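Local coordinates for putative lipoprotein (Clostridium difficile, PDB 4EXR) that is of unknown function but carries two PepSY domains joined in one antiparallel sheet and probably assembles as a dimer, at residues L140-Y145 and T166-E171; M120-K125 and I158-K163; V63-G68 and E74-I79. All blocks are in the same frame, centred on the assembly; numbering follows the deposited sequence.

All three contacts belong to one antiparallel sheet that runs through both PepSY repeats, and they differ in depth and chemistry. Contact 3 lies in the first repeat: a buried hairpin pairing held by backbone hydrogen bonds, with polar and charged side chains over one face and apolar and aromatic ones over the other. Contacts 1 and 2 lie in the second repeat, about 22 Å away between centres, and both are purely apolar across their segments. Contact 2 is core packing of helix 116-126 on strand 154-161. Contact 1 is a small, partly exposed touch between the strands flanking 154-161. That strand pairs with each of them, as in the probable bond from Leu168 N to Lys159 O.

Contact 1 of 3, residues L140-Y145 and T166-E171; sequences LDVTFY and TVLKVE
Leu168, at a classic beta bulge on the outermost strand 167-172, meets Val142 and Phe144 of strand 142-151 across the intervening strand 154-161. At the bulge Leu168 and Lys169 both face Lys159, and the backbone of Leu168 adopts a near-helical conformation (phi -92°, psi -27°) that breaks the regular alternation of side chains. A single methyl does the touching: CD1 of Leu168 approaches CG1 of Val142 tip to tip at 3.7 Å, and the same CD1 lies 3.9 Å from CB of Phe144. The reach comes from an extended end to the leucine, with CD1 anti to CA (chi2 173°), while Val142 offers the branch that stands anti to its own backbone N. Phe144 takes part through CB, since its ring lies over the Lys159 side chain; the residue also touches Asp137 and Asp139. Beta-branched Val142 suits a strand, and the longer, flexible leucine suits a position from which a whole strand must be bridged. The nearest CA atoms, of Phe144 and Leu168, are 8.3 Å apart, too far for backbone pairing; each flanking strand bonds to 154-161 instead. With just 90 Å² buried between the segments and Leu168 largely open to solvent, the contact is a modest dispersion touch that shields a little apolar surface at the sheet margin.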
# COMPACT_ATOMS: atom_id res chain seq x y z
N LEU A 140 -25.33 -5.26 -8.89
CA LEU A 140 -26.75 -5.13 -9.21
C LEU A 140 -27.57 -4.76 -7.98
O LEU A 140 -28.70 -5.22 -7.81
CB LEU A 140 -27.29 -6.44 -9.82
CG LEU A 140 -26.54 -6.98 -11.04
CD1 LEU A 140 -27.14 -8.31 -11.51
CD2 LEU A 140 -26.54 -5.94 -12.17
N ASP A 141 -26.96 -3.96 -7.11
CA ASP A 141 -27.61 -3.44 -5.90
C ASP A 141 -27.86 -4.51 -4.82
O ASP A 141 -28.54 -4.26 -3.83
CB ASP A 141 -28.91 -2.71 -6.25
CG ASP A 141 -29.07 -1.42 -5.48
OD1 ASP A 141 -28.03 -0.82 -5.12
OD2 ASP A 141 -30.23 -1.02 -5.23
N VAL A 142 -27.30 -5.70 -5.03
CA VAL A 142 -27.45 -6.79 -4.09
C VAL A 142 -26.12 -6.95 -3.36
O VAL A 142 -25.11 -7.18 -4.00
CB VAL A 142 -27.78 -8.12 -4.79
CG1 VAL A 142 -27.90 -9.26 -3.77
CG2 VAL A 142 -29.04 -8.01 -5.62
N THR A 143 -26.13 -6.81 -2.04
CA THR A 143 -24.93 -7.11 -1.24
C THR A 143 -24.99 -8.57 -0.84
O THR A 143 -25.96 -9.03 -0.23
CB THR A 143 -24.83 -6.19 -0.01
OG1 THR A 143 -24.71 -4.83 -0.44
CG2 THR A 143 -23.60 -6.55 0.86
N PHE A 144 -23.95 -9.31 -1.20
CA PHE A 144 -23.94 -10.73 -0.94
C PHE A 144 -22.65 -11.16 -0.25
O PHE A 144 -21.61 -10.51 -0.38
CB PHE A 144 -24.12 -11.51 -2.25
CG PHE A 144 -23.14 -11.12 -3.33
CD1 PHE A 144 -21.89 -11.70 -3.39
CD2 PHE A 144 -23.47 -10.15 -4.27
CE1 PHE A 144 -20.98 -11.33 -4.36
CE2 PHE A 144 -22.57 -9.78 -5.25
CZ PHE A 144 -21.32 -10.37 -5.30
N TYR A 145 -22.73 -12.25 0.51
CA TYR A 145 -21.53 -12.94 0.94
C TYR A 145 -21.07 -13.80 -0.23
O TYR A 145 -21.88 -14.42 -0.91
CB TYR A 145 -21.81 -13.85 2.14
CG TYR A 145 -21.86 -13.14 3.48
CD1 TYR A 145 -20.69 -12.87 4.19
CD2 TYR A 145 -23.08 -12.80 4.06
CE1 TYR A 145 -20.73 -12.24 5.42
CE2 TYR A 145 -23.13 -12.18 5.31
CZ TYR A 145 -21.96 -11.91 5.97
OH TYR A 145 -22.01 -11.28 7.20
N THR A 166 -30.71 -16.38 0.47
CA THR A 166 -30.87 -17.01 -0.83
C THR A 166 -29.52 -17.31 -1.48
O THR A 166 -28.64 -16.45 -1.49
CB THR A 166 -31.61 -16.06 -1.80
OG1 THR A 166 -32.76 -15.52 -1.15
CG2 THR A 166 -32.02 -16.79 -3.07
N VAL A 167 -29.36 -18.51 -2.02
CA VAL A 167 -28.18 -18.80 -2.83
C VAL A 167 -28.36 -18.16 -4.21
O VAL A 167 -29.25 -18.54 -4.97
CB VAL A 167 -27.93 -20.32 -2.94
CG1 VAL A 167 -26.77 -20.60 -3.89
CG2 VAL A 167 -27.66 -20.91 -1.58
N LEU A 168 -27.52 -17.17 -4.52
CA LEU A 168 -27.68 -16.37 -5.74
C LEU A 168 -26.92 -16.90 -6.93
O LEU A 168 -27.30 -16.66 -8.08
CB LEU A 168 -27.23 -14.93 -5.49
CG LEU A 168 -27.95 -14.19 -4.36
CD1 LEU A 168 -27.27 -12.85 -4.12
CD2 LEU A 168 -29.43 -14.02 -4.66
N LYS A 169 -25.83 -17.61 -6.66
CA LYS A 169 -24.97 -18.10 -7.72
C LYS A 169 -23.99 -19.10 -7.16
O LYS A 169 -23.53 -18.97 -6.02
CB LYS A 169 -24.22 -16.94 -8.39
CG LYS A 169 -23.40 -17.37 -9.60
CD LYS A 169 -22.55 -16.24 -10.15
CE LYS A 169 -23.35 -15.29 -11.02
NZ LYS A 169 -22.57 -14.09 -11.42
N VAL A 170 -23.68 -20.12 -7.96
CA VAL A 170 -22.64 -21.08 -7.65
C VAL A 170 -21.73 -21.16 -8.87
O VAL A 170 -22.20 -21.44 -9.97
CB VAL A 170 -23.23 -22.47 -7.36
CG1 VAL A 170 -22.12 -23.48 -7.09
CG2 VAL A 170 -24.20 -22.42 -6.19
N GLU A 171 -20.44 -20.89 -8.69
CA GLU A 171 -19.50 -20.96 -9.80
C GLU A 171 -18.30 -21.83 -9.44
O GLU A 171 -17.79 -21.77 -8.32
CB GLU A 171 -19.03 -19.57 -10.21

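Contact 2 of 3, residues M120-K125 and I158-K163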
# COMPACT_ATOMS: atom_id res chain seq x y z
N MSE A 120 -21.87 -18.91 5.71
CA MSE A 120 -21.04 -20.09 5.45
C MSE A 120 -21.83 -21.40 5.59
O MSE A 120 -21.66 -22.33 4.80
CB MSE A 120 -19.83 -20.12 6.38
CG MSE A 120 -18.78 -19.04 6.12
SE MSE A 120 -17.18 -19.28 7.26
CE MSE A 120 -17.65 -18.22 8.82
N GLU A 121 -22.70 -21.46 6.60
CA GLU A 121 -23.57 -22.64 6.77
C GLU A 121 -24.52 -22.84 5.59
O GLU A 121 -24.71 -23.96 5.12
CB GLU A 121 -24.36 -22.54 8.07
CG GLU A 121 -23.51 -22.71 9.32
CD GLU A 121 -24.25 -22.31 10.59
OE1 GLU A 121 -25.41 -21.86 10.49
OE2 GLU A 121 -23.64 -22.43 11.67
N ILE A 122 -25.10 -21.75 5.10
CA ILE A 122 -25.95 -21.82 3.92
C ILE A 122 -25.17 -22.30 2.69
O ILE A 122 -25.64 -23.15 1.93
CB ILE A 122 -26.62 -20.45 3.62
CG1 ILE A 122 -27.72 -20.17 4.65
CG2 ILE A 122 -27.18 -20.41 2.21
CD1 ILE A 122 -28.26 -18.76 4.63
N ALA A 123 -23.98 -21.75 2.50
CA ALA A 123 -23.14 -22.13 1.36
C ALA A 123 -22.72 -23.59 1.43
O ALA A 123 -22.66 -24.29 0.40
CB ALA A 123 -21.91 -21.22 1.29
N LEU A 124 -22.42 -24.06 2.63
CA LEU A 124 -21.98 -25.44 2.81
C LEU A 124 -23.08 -26.47 2.53
O LEU A 124 -22.79 -27.61 2.18
CB LEU A 124 -21.39 -25.64 4.20
CG LEU A 124 -19.95 -25.17 4.33
CD1 LEU A 124 -19.55 -25.13 5.78
CD2 LEU A 124 -19.02 -26.08 3.53
N LYS A 125 -24.33 -26.06 2.70
CA LYS A 125 -25.47 -26.93 2.39
C LYS A 125 -25.72 -26.98 0.90
O LYS A 125 -26.39 -27.88 0.40
CB LYS A 125 -26.73 -26.46 3.12
CG LYS A 125 -26.61 -26.46 4.63
CD LYS A 125 -27.85 -27.04 5.29
CE LYS A 125 -29.08 -26.21 5.00
NZ LYS A 125 -30.29 -26.88 5.56
N ILE A 158 -19.62 -19.47 -3.78
CA ILE A 158 -21.05 -19.48 -3.55
C ILE A 158 -21.45 -18.08 -3.11
O ILE A 158 -20.92 -17.57 -2.13
CB ILE A 158 -21.44 -20.45 -2.41
CG1 ILE A 158 -20.74 -21.81 -2.56
CG2 ILE A 158 -22.97 -20.60 -2.33
CD1 ILE A 158 -21.20 -22.62 -3.74
N LYS A 159 -22.40 -17.47 -3.82
CA LYS A 159 -22.88 -16.16 -3.43
C LYS A 159 -24.21 -16.28 -2.71
O LYS A 159 -25.15 -16.92 -3.21
CB LYS A 159 -22.98 -15.24 -4.65
CG LYS A 159 -21.63 -15.06 -5.33
CD LYS A 159 -21.67 -14.12 -6.52
CE LYS A 159 -20.25 -13.93 -7.07
NZ LYS A 159 -20.22 -13.08 -8.28
N VAL A 160 -24.27 -15.71 -1.51
CA VAL A 160 -25.46 -15.78 -0.66
C VAL A 160 -25.97 -14.37 -0.36
O VAL A 160 -25.21 -13.53 0.12
CB VAL A 160 -25.11 -16.47 0.69
CG1 VAL A 160 -26.32 -16.50 1.61
CG2 VAL A 160 -24.54 -17.88 0.46
N ASP A 161 -27.25 -14.10 -0.66
CA ASP A 161 -27.87 -12.82 -0.30
C ASP A 161 -27.68 -12.53 1.19
O ASP A 161 -28.03 -13.35 2.05
CB ASP A 161 -29.37 -12.82 -0.62
CG ASP A 161 -30.01 -11.46 -0.42
OD1 ASP A 161 -30.11 -10.99 0.74
OD2 ASP A 161 -30.41 -10.84 -1.43
N SER A 162 -27.10 -11.38 1.50
CA SER A 162 -26.66 -11.09 2.87
C SER A 162 -27.82 -10.88 3.85
O SER A 162 -27.63 -10.95 5.08
CB SER A 162 -25.72 -9.88 2.89
OG SER A 162 -26.43 -8.73 2.46
N LYS A 163 -29.01 -10.61 3.33
CA LYS A 163 -30.19 -10.46 4.18
C LYS A 163 -31.10 -11.68 4.13
O LYS A 163 -31.54 -12.19 5.17
CB LYS A 163 -30.98 -9.21 3.81
CG LYS A 163 -30.25 -7.88 4.00
CD LYS A 163 -31.22 -6.73 3.69
CE LYS A 163 -30.51 -5.47 3.21
NZ LYS A 163 -29.80 -4.71 4.28
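Ile122 and Val160 cross obliquely between helix 116-126 and strand 154-161, one beta-branched side chain laid over another. The CG2 methyl of Ile122 faces the fork of the valine, 4.0 Å from CG1 of Val160 and 4.1 Å from CG2 of Val160. That methyl stands anti to the backbone N of Ile122, with CG1 swung to the N side (chi1 -73°), so the short branch rather than the long one meets the strand. One residue on, Ala123 makes the closer approach: its methyl sits against the branch point of the isoleucine, CB of Ala123 being 3.8 Å from CB of Ile158 and equally near CG2 of Ile158. Alanine suits this spot because a lone methyl lets the helix come down on the sheet, and here the CA atoms of Ala123 and Ile158 are 6.0 Å apart. The axes of helix 120-125 and strand 158-161 pass at 8.7 Å and run at 129°, so the helix lies slantwise over the strand. Where the chain leaves the strand, Asp161 forms an Asx turn: its OD1 accepts from Lys163 N at 2.8 Å, met on the anti side and 19° out of the carboxylate plane, and it also receives Lys164 N. Lys163 forms a salt bridge with Asp109. Around this core, Ala123 also packs on Ile147 and Ile149 of strand 142-151, Ile122 and Ile158 share Val167 of strand 167-172, and, on the side turned away from strand 154-161, selenomethionine Met120 packs on Val131 and Trp134 of strand 130-139.

Contact 3 of 3, residues V63-G68 and E74-I79. With PO4 (phosphate ion), chain C.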
# COMPACT_ATOMS: atom_id res chain seq x y z
N VAL A 63 -6.90 -12.72 8.73
CA VAL A 63 -6.82 -11.29 8.49
C VAL A 63 -8.08 -10.79 7.81
O VAL A 63 -8.50 -11.33 6.79
CB VAL A 63 -5.58 -10.98 7.59
CG1 VAL A 63 -5.50 -9.50 7.23
CG2 VAL A 63 -4.28 -11.44 8.28
N TYR A 64 -8.69 -9.77 8.41
CA TYR A 64 -9.76 -9.01 7.77
C TYR A 64 -9.13 -7.97 6.87
O TYR A 64 -8.19 -7.27 7.28
CB TYR A 64 -10.59 -8.25 8.81
CG TYR A 64 -11.48 -9.11 9.68
CD1 TYR A 64 -12.62 -9.72 9.16
CD2 TYR A 64 -11.20 -9.26 11.03
CE1 TYR A 64 -13.44 -10.50 9.97
CE2 TYR A 64 -12.01 -10.03 11.85
CZ TYR A 64 -13.13 -10.64 11.32
OH TYR A 64 -13.92 -11.40 12.16
N THR A 65 -9.64 -7.85 5.65
CA THR A 65 -9.25 -6.73 4.79
C THR A 65 -10.51 -5.90 4.60
O THR A 65 -11.53 -6.44 4.20
CB THR A 65 -8.70 -7.21 3.43
OG1 THR A 65 -7.56 -8.05 3.66
CG2 THR A 65 -8.29 -6.02 2.52
N VAL A 66 -10.44 -4.61 4.95
CA VAL A 66 -11.57 -3.71 4.82
C VAL A 66 -11.15 -2.62 3.84
O VAL A 66 -10.10 -1.99 4.03
CB VAL A 66 -11.94 -3.04 6.16
CG1 VAL A 66 -13.28 -2.30 6.03
CG2 VAL A 66 -11.99 -4.07 7.29
N GLU A 67 -11.95 -2.41 2.80
CA GLU A 67 -11.61 -1.39 1.81
C GLU A 67 -12.77 -0.43 1.66
O GLU A 67 -13.93 -0.84 1.69
CB GLU A 67 -11.29 -2.04 0.47
CG GLU A 67 -10.13 -3.05 0.59
CD GLU A 67 -9.90 -3.88 -0.67
OE1 GLU A 67 -9.26 -3.38 -1.62
OE2 GLU A 67 -10.35 -5.05 -0.69
N GLY A 68 -12.46 0.85 1.53
CA GLY A 68 -13.50 1.85 1.39
C GLY A 68 -12.99 3.02 0.58
O GLY A 68 -11.82 3.07 0.22
N GLU A 74 -9.02 6.03 -1.99
CA GLU A 74 -9.38 4.69 -1.53
C GLU A 74 -8.53 4.35 -0.32
O GLU A 74 -7.38 4.79 -0.20
CB GLU A 74 -9.20 3.64 -2.61
CG GLU A 74 -7.87 3.68 -3.34
CD GLU A 74 -7.84 2.69 -4.48
OE1 GLU A 74 -8.48 1.63 -4.36
OE2 GLU A 74 -7.18 2.98 -5.51
N TYR A 75 -9.11 3.57 0.58
CA TYR A 75 -8.47 3.24 1.85
C TYR A 75 -8.54 1.74 2.01
O TYR A 75 -9.55 1.12 1.68
CB TYR A 75 -9.22 3.87 3.01
CG TYR A 75 -9.32 5.37 2.94
CD1 TYR A 75 -8.24 6.17 3.29
CD2 TYR A 75 -10.51 5.99 2.54
CE1 TYR A 75 -8.34 7.56 3.22
CE2 TYR A 75 -10.61 7.36 2.49
CZ TYR A 75 -9.52 8.14 2.83
OH TYR A 75 -9.62 9.51 2.76
N LYS A 76 -7.46 1.15 2.51
CA LYS A 76 -7.45 -0.29 2.73
C LYS A 76 -6.78 -0.58 4.06
O LYS A 76 -5.68 -0.10 4.35
CB LYS A 76 -6.74 -1.03 1.60
CG LYS A 76 -6.69 -2.54 1.84
CD LYS A 76 -6.16 -3.31 0.65
CE LYS A 76 -4.70 -3.02 0.41
NZ LYS A 76 -4.14 -3.91 -0.65
N MSE A 77 -7.48 -1.35 4.89
CA MSE A 77 -6.91 -1.73 6.17
C MSE A 77 -6.90 -3.24 6.28
O MSE A 77 -7.84 -3.91 5.86
CB MSE A 77 -7.70 -1.14 7.34
CG MSE A 77 -7.60 0.37 7.47
SE MSE A 77 -8.35 0.98 9.15
CE MSE A 77 -7.00 0.28 10.36
N LYS A 78 -5.83 -3.76 6.85
CA LYS A 78 -5.77 -5.18 7.21
C LYS A 78 -5.67 -5.28 8.72
O LYS A 78 -4.86 -4.60 9.34
CB LYS A 78 -4.61 -5.89 6.54
CG LYS A 78 -4.78 -6.06 5.03
CD LYS A 78 -3.61 -6.83 4.44
CE LYS A 78 -3.84 -7.12 2.97
NZ LYS A 78 -2.55 -7.42 2.28
N ILE A 79 -6.52 -6.12 9.30
CA ILE A 79 -6.64 -6.26 10.74
C ILE A 79 -6.56 -7.73 11.11
O ILE A 79 -7.30 -8.55 10.56
CB ILE A 79 -8.00 -5.68 11.22
CG1 ILE A 79 -8.08 -4.18 10.91
CG2 ILE A 79 -8.18 -5.92 12.71
CD1 ILE A 79 -9.50 -3.69 10.71
P PO4 C . -0.50 -3.81 -1.23
O1 PO4 C . -0.71 -5.22 -1.75
O2 PO4 C . 0.75 -3.77 -0.39
O3 PO4 C . -0.38 -2.86 -2.39
O4 PO4 C . -1.67 -3.43 -0.38
O HOH W 1 -8.13 -0.40 -1.73
O HOH W 2 -10.87 0.73 -1.98
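Lys76 lies alongside Glu67, its non-hydrogen-bonded partner in an antiparallel beta hairpin made by strands 61-69 and 73-80 of the first PepSY repeat. The lysine can be followed outward in one of its two deposited conformers. CB lies 4.1 Å from CG of Glu67. CG settles against the same Glu67 CG at 3.7 Å and has the Thr65 methyl CG2 at 3.9 Å, because the chain leaves anti to the backbone N and the stem runs past both residues, which flank it on the side of strand 61-69. CD, held by the same pair, is 3.8 Å from Glu67 OE1. A bend at the third torsion (68°) then steps CE away from strand 61-69, and NZ rises toward a phosphate ion, placed to donate to its O4, although the very short spacing and the alternate conformer make the exact geometry doubtful. The phosphate, probably from the crystallisation liquor, is also hydrogen-bonded to Lys90 of this chain and to Lys90 of the second subunit. A long aliphatic stem with a charged tip suits this face, where methylenes cover the strands and the amine extends beyond them. OE1 of Glu67 and NZ of Lys76 are 5.2 Å apart and not in contact, so any attraction is probably weak. The other face carries, among others, Tyr64, Val66, Met77 and Ile79, which suits its cover by helix 34-44, where Val66 packs on Phe41 and Met77 on Ile40. Outside that helix, Tyr64 OH bonds to Val32 O. Three hydrogen-bonded pairs hold the backbones together. In the middle one, Val66 N donates to Met77 O and Met77 N to Val66 O, each at 2.8 Å and nearly straight, with N-H...O angles of 169° and 171°.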